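Local atomic coordinates of mevalonate 3-kinase (Thermoplasma acidophilum, PDB entry 4RKS), a protein that phosphorylates the 3-hydroxyl of (R)-mevalonate with ATP, giving (R)-3-phosphomevalonate in an alternative mevalonate route to isoprenoids. Residues Ile33-Ile41 against Leu249-His258; Ser164-Thr172 against Thr181-Phe190. All coordinates share one frame; numbering follows the deposited sequence.

Contact 1. Residues Ile33-Ile41 against Leu249-His258; sequences IGVVLLGGI and LAQEDTEEYH. With MEV ((R)-mevalonate), chain C.
The backbone N of L37 donates to OD2 of D253 over 2.9 Å in a nearly straight bond (167° at the hydrogen). It meets the carboxylate on its syn side, although 33° out of the carboxylate plane. The other oxygen, OD1, is taken up by a salt bridge to R223 and a hydrogen bond to H230, so the buried acid is gripped through both oxygens and probably stays ionised. R223, on helix 220-238, also bonds to the carbonyl of L37, so the N and O of this residue are held by two different helices. One residue on, the backbone N of L38 points at the substrate instead and reaches the mevalonate carboxylate oxygen O4 at 2.8 Å in an almost straight bond. The carbonyl of L38 is met, weakly, by the hydroxyl of Y257.

Between these bonds sits the side chain of L37. Its CB lies squarely over one face of the Y257 ring, 3.6 Å from the centroid, a CH-pi contact. With CG beside the backbone N (chi1 -62°), the branch CD1 runs on to Y257 CD2 at 3.4 Å and to T254 CA, while CD2 turns to the mevalonate carboxylate. Y257 in turn brings its OH within 3.6 Å of mevalonate C6, the methyl carbon. Two turns back along the helix, V35 CG1 packs on A250 CB at 3.9 Å, and the carbonyl oxygen of V35 receives a CA-H...O contact from A250. Here V35 and V36 both face A54 of strand 53-59 in a classic beta bulge, where the chain turns out of the sheet. The substrate-binding loop thus hangs on helix 243-262 by a buried carboxylate and an aromatic ring, and its consecutive amides serve two different carboxylates, one from the protein and one from mevalonate.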
# COMPACT_ATOMS: atom_id res chain seq x y z
N ILE A 33 2.21 2.63 -2.14
CA ILE A 33 3.67 2.73 -2.04
C ILE A 33 4.02 3.34 -0.69
O ILE A 33 3.49 4.40 -0.33
CB ILE A 33 4.26 3.60 -3.17
CG1 ILE A 33 4.06 2.93 -4.53
CG2 ILE A 33 5.75 3.88 -2.92
CD1 ILE A 33 4.20 3.88 -5.72
N GLY A 34 4.91 2.69 0.06
CA GLY A 34 5.39 3.26 1.31
C GLY A 34 6.22 4.53 1.12
O GLY A 34 7.01 4.63 0.18
N VAL A 35 6.05 5.49 2.02
CA VAL A 35 6.84 6.73 2.01
C VAL A 35 7.74 6.81 3.26
O VAL A 35 8.91 7.22 3.19
CB VAL A 35 5.91 7.98 1.92
CG1 VAL A 35 6.63 9.25 2.33
CG2 VAL A 35 5.34 8.11 0.51
N VAL A 36 7.18 6.44 4.40
CA VAL A 36 8.00 6.05 5.57
C VAL A 36 7.73 4.57 5.72
O VAL A 36 6.59 4.15 5.94
CB VAL A 36 7.64 6.84 6.85
CG1 VAL A 36 8.43 6.31 8.08
CG2 VAL A 36 7.93 8.33 6.65
N LEU A 37 8.79 3.78 5.56
CA LEU A 37 8.64 2.37 5.23
C LEU A 37 8.44 1.51 6.46
O LEU A 37 9.19 1.63 7.43
CB LEU A 37 9.88 1.90 4.45
CG LEU A 37 10.07 2.63 3.12
CD1 LEU A 37 11.39 2.25 2.45
CD2 LEU A 37 8.89 2.33 2.22
N LEU A 38 7.45 0.62 6.40
CA LEU A 38 7.15 -0.24 7.54
C LEU A 38 7.99 -1.51 7.59
O LEU A 38 8.12 -2.23 6.60
CB LEU A 38 5.67 -0.63 7.53
CG LEU A 38 5.28 -1.57 8.68
CD1 LEU A 38 5.38 -0.82 10.00
CD2 LEU A 38 3.88 -2.11 8.45
N GLY A 39 8.57 -1.78 8.76
CA GLY A 39 9.19 -3.06 9.02
C GLY A 39 8.87 -3.49 10.42
O GLY A 39 9.26 -2.83 11.39
N GLY A 40 8.15 -4.61 10.54
CA GLY A 40 7.83 -5.16 11.85
C GLY A 40 6.35 -5.16 12.13
O GLY A 40 5.67 -4.14 12.00
N ILE A 41 5.85 -6.32 12.54
CA ILE A 41 4.44 -6.51 12.85
C ILE A 41 4.32 -7.09 14.27
O ILE A 41 5.06 -8.00 14.65
CB ILE A 41 3.79 -7.43 11.76
CG1 ILE A 41 2.78 -6.65 10.93
CG2 ILE A 41 3.17 -8.67 12.34
CD1 ILE A 41 3.38 -5.50 10.20
N LEU A 249 12.61 13.19 1.45
CA LEU A 249 12.68 12.47 2.72
C LEU A 249 12.38 10.97 2.54
O LEU A 249 13.02 10.13 3.17
CB LEU A 249 11.72 13.09 3.74
CG LEU A 249 11.68 12.57 5.18
CD1 LEU A 249 11.16 13.63 6.10
CD2 LEU A 249 10.75 11.36 5.28
N ALA A 250 11.41 10.65 1.69
CA ALA A 250 11.10 9.27 1.36
C ALA A 250 12.33 8.54 0.82
O ALA A 250 12.55 7.38 1.15
CB ALA A 250 9.98 9.20 0.35
N GLN A 251 13.14 9.22 0.01
CA GLN A 251 14.37 8.62 -0.51
C GLN A 251 15.39 8.39 0.62
O GLN A 251 16.05 7.36 0.65
CB GLN A 251 15.00 9.49 -1.61
CG GLN A 251 16.36 8.97 -2.07
CD GLN A 251 16.90 9.68 -3.31
OE1 GLN A 251 16.17 9.92 -4.27
NE2 GLN A 251 18.18 10.00 -3.28
N GLU A 252 15.50 9.34 1.55
CA GLU A 252 16.39 9.16 2.69
C GLU A 252 15.91 8.03 3.60
O GLU A 252 16.71 7.24 4.08
CB GLU A 252 16.52 10.45 3.50
CG GLU A 252 17.13 11.59 2.71
CD GLU A 252 17.42 12.81 3.57
OE1 GLU A 252 18.10 12.66 4.61
OE2 GLU A 252 16.97 13.92 3.20
N ASP A 253 14.60 7.96 3.81
CA ASP A 253 14.00 6.86 4.56
C ASP A 253 14.28 5.52 3.87
O ASP A 253 14.63 4.54 4.53
CB ASP A 253 12.50 7.05 4.72
CG ASP A 253 11.91 6.18 5.83
OD1 ASP A 253 12.06 6.56 7.01
OD2 ASP A 253 11.32 5.11 5.52
N THR A 254 14.12 5.50 2.55
CA THR A 254 14.38 4.30 1.74
C THR A 254 15.81 3.81 1.95
O THR A 254 16.05 2.61 2.12
CB THR A 254 14.14 4.58 0.23
OG1 THR A 254 12.73 4.67 -0.03
CG2 THR A 254 14.71 3.48 -0.63
N GLU A 255 16.77 4.73 1.95
CA GLU A 255 18.17 4.35 2.08
C GLU A 255 18.51 3.81 3.49
O GLU A 255 19.24 2.82 3.62
CB GLU A 255 19.06 5.55 1.70
CG GLU A 255 18.88 5.92 0.21
CD GLU A 255 19.57 7.22 -0.22
OE1 GLU A 255 19.77 8.12 0.61
OE2 GLU A 255 19.89 7.33 -1.43
N GLU A 256 17.99 4.44 4.53
CA GLU A 256 18.14 3.94 5.90
C GLU A 256 17.51 2.54 6.07
O GLU A 256 18.12 1.63 6.64
CB GLU A 256 17.49 4.91 6.88
CG GLU A 256 17.38 4.38 8.30
CD GLU A 256 16.68 5.36 9.23
OE1 GLU A 256 16.60 6.56 8.88
OE2 GLU A 256 16.22 4.93 10.30
N TYR A 257 16.29 2.40 5.58
CA TYR A 257 15.55 1.14 5.67
C TYR A 257 16.29 -0.00 5.01
O TYR A 257 16.44 -1.08 5.58
CB TYR A 257 14.18 1.34 5.04
CG TYR A 257 13.19 0.21 5.07
CD1 TYR A 257 12.50 -0.12 6.24
CD2 TYR A 257 12.88 -0.48 3.91
CE1 TYR A 257 11.55 -1.12 6.25
CE2 TYR A 257 11.94 -1.49 3.91
CZ TYR A 257 11.28 -1.80 5.08
OH TYR A 257 10.34 -2.80 5.04
N HIS A 258 16.80 0.22 3.80
CA HIS A 258 17.43 -0.88 3.10
C HIS A 258 18.87 -1.13 3.56
O HIS A 258 19.42 -2.21 3.34
CB HIS A 258 17.32 -0.66 1.60
CG HIS A 258 15.93 -0.90 1.09
ND1 HIS A 258 15.36 -2.15 1.05
CD2 HIS A 258 14.98 -0.04 0.67
CE1 HIS A 258 14.13 -2.06 0.59
NE2 HIS A 258 13.87 -0.79 0.35
C8 MEV C . 4.53 -2.87 4.05
O8 MEV C . 3.80 -3.83 4.80
C2 MEV C . 5.92 -3.43 3.81
C3 MEV C . 6.77 -2.74 2.76
O7 MEV C . 6.09 -2.56 1.54
C4 MEV C . 7.26 -1.39 3.24
C5 MEV C . 6.26 -0.27 3.04
O3 MEV C . 5.65 -0.12 1.93
O4 MEV C . 6.01 0.50 3.99
C6 MEV C . 7.95 -3.65 2.51

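Contact 2. Residues Ser164-Thr172 against Thr181-Phe190; sequences SLFGGLTIT and TEKILDPEAF
F166, in the last turn of helix 161-166, leans on the outer strand of the hairpin, its CB against K183 CG at 3.5 Å. Beyond CB the ring stands with CG beside the backbone N (chi1 -71°); along one side CD1 meets K183 CD at 3.6 Å, and on the other CD2 reaches the methyl CG2 of T181 at 3.8 Å. The aliphatic part of the lysine crosses the phenylalanine at about a right angle. H148 stacks on the same ring from outside the hairpin. The T181 methyl also touches T170 CB, and so bridges the helix end and the inner strand.

After F166 the chain leaves the helix through G167, at positive phi, and G168, whose CA packs on P187 CD. It then enters strand 169-174, which pairs with strand 179-185 as an antiparallel beta hairpin, the two short segments running at 150° to each other. I171 and E182 form a hydrogen-bonded pair; E182 N binds I171 O at 2.8 Å and I171 N returns the bond to E182 O. T170 with K183 is a non-hydrogen-bonded pair. Next along, I184 and L185 both face L169 in a classic beta bulge: the L169 carbonyl takes I184 N at 2.9 Å and, weakly, L185 N, while L169 N donates to L185 O.

On the face away from F166, I171 and I184 meet CG1 to CG1 at 3.8 Å. L169 and L185 lie side by side pointing the same way, their CD2 and CD1 atoms in contact, and L169 CB rests against F190 CZ at 4.0 Å. Helices 220-238 and 243-262 cover this apolar face, where L169 and L185 both touch I246.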
# COMPACT_ATOMS: atom_id res chain seq x y z
N SER A 164 -4.67 2.46 1.54
CA SER A 164 -5.57 2.34 0.42
C SER A 164 -7.00 2.71 0.81
O SER A 164 -7.77 3.17 -0.03
CB SER A 164 -5.51 0.93 -0.16
OG SER A 164 -6.42 0.78 -1.23
N LEU A 165 -7.37 2.52 2.08
CA LEU A 165 -8.72 2.86 2.51
C LEU A 165 -8.97 4.37 2.39
O LEU A 165 -9.99 4.80 1.88
CB LEU A 165 -8.96 2.38 3.95
CG LEU A 165 -10.38 2.60 4.50
CD1 LEU A 165 -11.41 1.90 3.64
CD2 LEU A 165 -10.49 2.14 5.96
N PHE A 166 -8.02 5.18 2.85
CA PHE A 166 -8.24 6.62 2.92
C PHE A 166 -7.72 7.38 1.70
O PHE A 166 -8.27 8.42 1.32
CB PHE A 166 -7.62 7.17 4.20
CG PHE A 166 -8.38 6.76 5.43
CD1 PHE A 166 -9.52 7.44 5.81
CD2 PHE A 166 -7.96 5.69 6.19
CE1 PHE A 166 -10.24 7.07 6.94
CE2 PHE A 166 -8.67 5.30 7.33
CZ PHE A 166 -9.80 6.00 7.70
N GLY A 167 -6.68 6.86 1.09
CA GLY A 167 -6.21 7.43 -0.16
C GLY A 167 -5.22 8.55 0.01
O GLY A 167 -4.89 8.94 1.13
N GLY A 168 -4.73 9.10 -1.10
CA GLY A 168 -3.75 10.17 -1.03
C GLY A 168 -2.51 9.83 -0.22
O GLY A 168 -2.03 8.69 -0.23
N LEU A 169 -1.97 10.83 0.46
CA LEU A 169 -0.84 10.62 1.36
C LEU A 169 -1.39 10.44 2.76
O LEU A 169 -2.16 11.27 3.23
CB LEU A 169 0.13 11.80 1.33
CG LEU A 169 1.25 11.83 2.36
CD1 LEU A 169 2.20 10.65 2.14
CD2 LEU A 169 2.01 13.18 2.30
N THR A 170 -0.98 9.36 3.42
CA THR A 170 -1.42 9.08 4.77
C THR A 170 -0.24 8.82 5.68
O THR A 170 0.87 8.52 5.20
CB THR A 170 -2.36 7.86 4.84
OG1 THR A 170 -1.68 6.73 4.28
CG2 THR A 170 -3.68 8.13 4.09
N ILE A 171 -0.47 8.99 6.97
CA ILE A 171 0.43 8.53 8.00
C ILE A 171 -0.34 7.55 8.87
O ILE A 171 -1.48 7.81 9.23
CB ILE A 171 0.97 9.69 8.87
CG1 ILE A 171 1.97 10.54 8.09
CG2 ILE A 171 1.60 9.16 10.16
CD1 ILE A 171 2.30 11.82 8.79
N THR A 172 0.27 6.42 9.19
CA THR A 172 -0.35 5.50 10.12
C THR A 172 0.50 5.46 11.38
O THR A 172 1.57 4.84 11.39
CB THR A 172 -0.51 4.11 9.53
OG1 THR A 172 -1.37 4.19 8.39
CG2 THR A 172 -1.12 3.14 10.56
N THR A 181 -4.69 5.67 11.20
CA THR A 181 -4.30 6.24 9.90
C THR A 181 -4.98 7.60 9.69
O THR A 181 -6.19 7.73 9.83
CB THR A 181 -4.64 5.31 8.73
OG1 THR A 181 -3.87 4.11 8.83
CG2 THR A 181 -4.34 6.00 7.38
N GLU A 182 -4.18 8.59 9.33
CA GLU A 182 -4.65 9.96 9.14
C GLU A 182 -4.35 10.43 7.71
O GLU A 182 -3.25 10.21 7.20
CB GLU A 182 -3.97 10.89 10.17
CG GLU A 182 -4.06 12.37 9.87
CD GLU A 182 -3.28 13.26 10.85
OE1 GLU A 182 -2.37 12.77 11.57
OE2 GLU A 182 -3.57 14.47 10.89
N LYS A 183 -5.32 11.08 7.07
CA LYS A 183 -5.12 11.67 5.75
C LYS A 183 -4.36 12.98 5.88
O LYS A 183 -4.78 13.87 6.61
CB LYS A 183 -6.45 11.92 5.05
CG LYS A 183 -7.17 10.66 4.66
CD LYS A 183 -8.68 10.80 4.81
CE LYS A 183 -9.25 11.74 3.76
NZ LYS A 183 -10.74 11.71 3.77
N ILE A 184 -3.25 13.10 5.15
CA ILE A 184 -2.35 14.23 5.30
C ILE A 184 -2.42 15.20 4.11
O ILE A 184 -2.39 16.41 4.29
CB ILE A 184 -0.89 13.74 5.48
CG1 ILE A 184 -0.78 12.85 6.73
CG2 ILE A 184 0.06 14.88 5.61
CD1 ILE A 184 -1.13 13.56 8.03
N LEU A 185 -2.51 14.64 2.90
CA LEU A 185 -2.72 15.42 1.68
C LEU A 185 -3.62 14.65 0.71
O LEU A 185 -3.56 13.41 0.63
CB LEU A 185 -1.39 15.75 0.99
CG LEU A 185 -0.43 16.80 1.57
CD1 LEU A 185 0.88 16.79 0.76
CD2 LEU A 185 -1.07 18.20 1.57
N ASP A 186 -4.46 15.39 -0.01
CA ASP A 186 -5.32 14.83 -1.06
C ASP A 186 -4.48 14.46 -2.29
O ASP A 186 -3.41 15.02 -2.50
CB ASP A 186 -6.40 15.85 -1.47
CG ASP A 186 -7.36 16.20 -0.33
OD1 ASP A 186 -7.60 15.35 0.55
OD2 ASP A 186 -7.90 17.34 -0.34
N PRO A 187 -4.98 13.55 -3.12
CA PRO A 187 -4.35 13.26 -4.42
C PRO A 187 -4.15 14.53 -5.27
O PRO A 187 -3.17 14.62 -6.00
CB PRO A 187 -5.32 12.29 -5.10
CG PRO A 187 -6.52 12.15 -4.18
CD PRO A 187 -6.12 12.64 -2.84
N GLU A 188 -5.04 15.51 -5.13
CA GLU A 188 -4.93 16.78 -5.87
C GLU A 188 -3.65 17.56 -5.54
O GLU A 188 -3.16 18.32 -6.37
CB GLU A 188 -6.15 17.66 -5.58
CG GLU A 188 -7.44 17.19 -6.24
CD GLU A 188 -8.02 15.92 -5.61
OE1 GLU A 188 -7.69 15.61 -4.44
OE2 GLU A 188 -8.81 15.24 -6.29
N ALA A 189 -3.10 17.38 -4.34
CA ALA A 189 -1.88 18.08 -3.97
C ALA A 189 -0.68 17.60 -4.80
O ALA A 189 0.35 18.27 -4.84
CB ALA A 189 -1.59 17.91 -2.51
N PHE A 190 -0.81 16.44 -5.44
CA PHE A 190 0.27 15.87 -6.26
C PHE A 190 0.02 15.97 -7.77
O PHE A 190 0.67 15.27 -8.55
CB PHE A 190 0.50 14.40 -5.93
CG PHE A 190 0.89 14.15 -4.50
CD1 PHE A 190 -0.09 14.04 -3.52
CD2 PHE A 190 2.22 14.03 -4.15
CE1 PHE A 190 0.26 13.80 -2.20
CE2 PHE A 190 2.58 13.80 -2.84
CZ PHE A 190 1.59 13.69 -1.85

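Contact 1 is buried throughout and joins the N-terminal and C-terminal family regions beside the substrate, whereas contact 2 is partly buried and closes a local hairpin, with K183 at the surface. Their centres lie about 17 Å apart. Both reach strand 53-59: the bulge of residues 33-41 faces it at A54, and strand 169-174 pairs along it at G55 and S53. Helix 243-262 is also shared, supplying the second segment of contact 1 and, nearer its start, covering the apolar face of contact 2. Contact 1 relies on a buried carboxylate, a ring and one ligand-directed amide; contact 2 on backbone strand pairing, interrupted by a bulge, and on aliphatic packing.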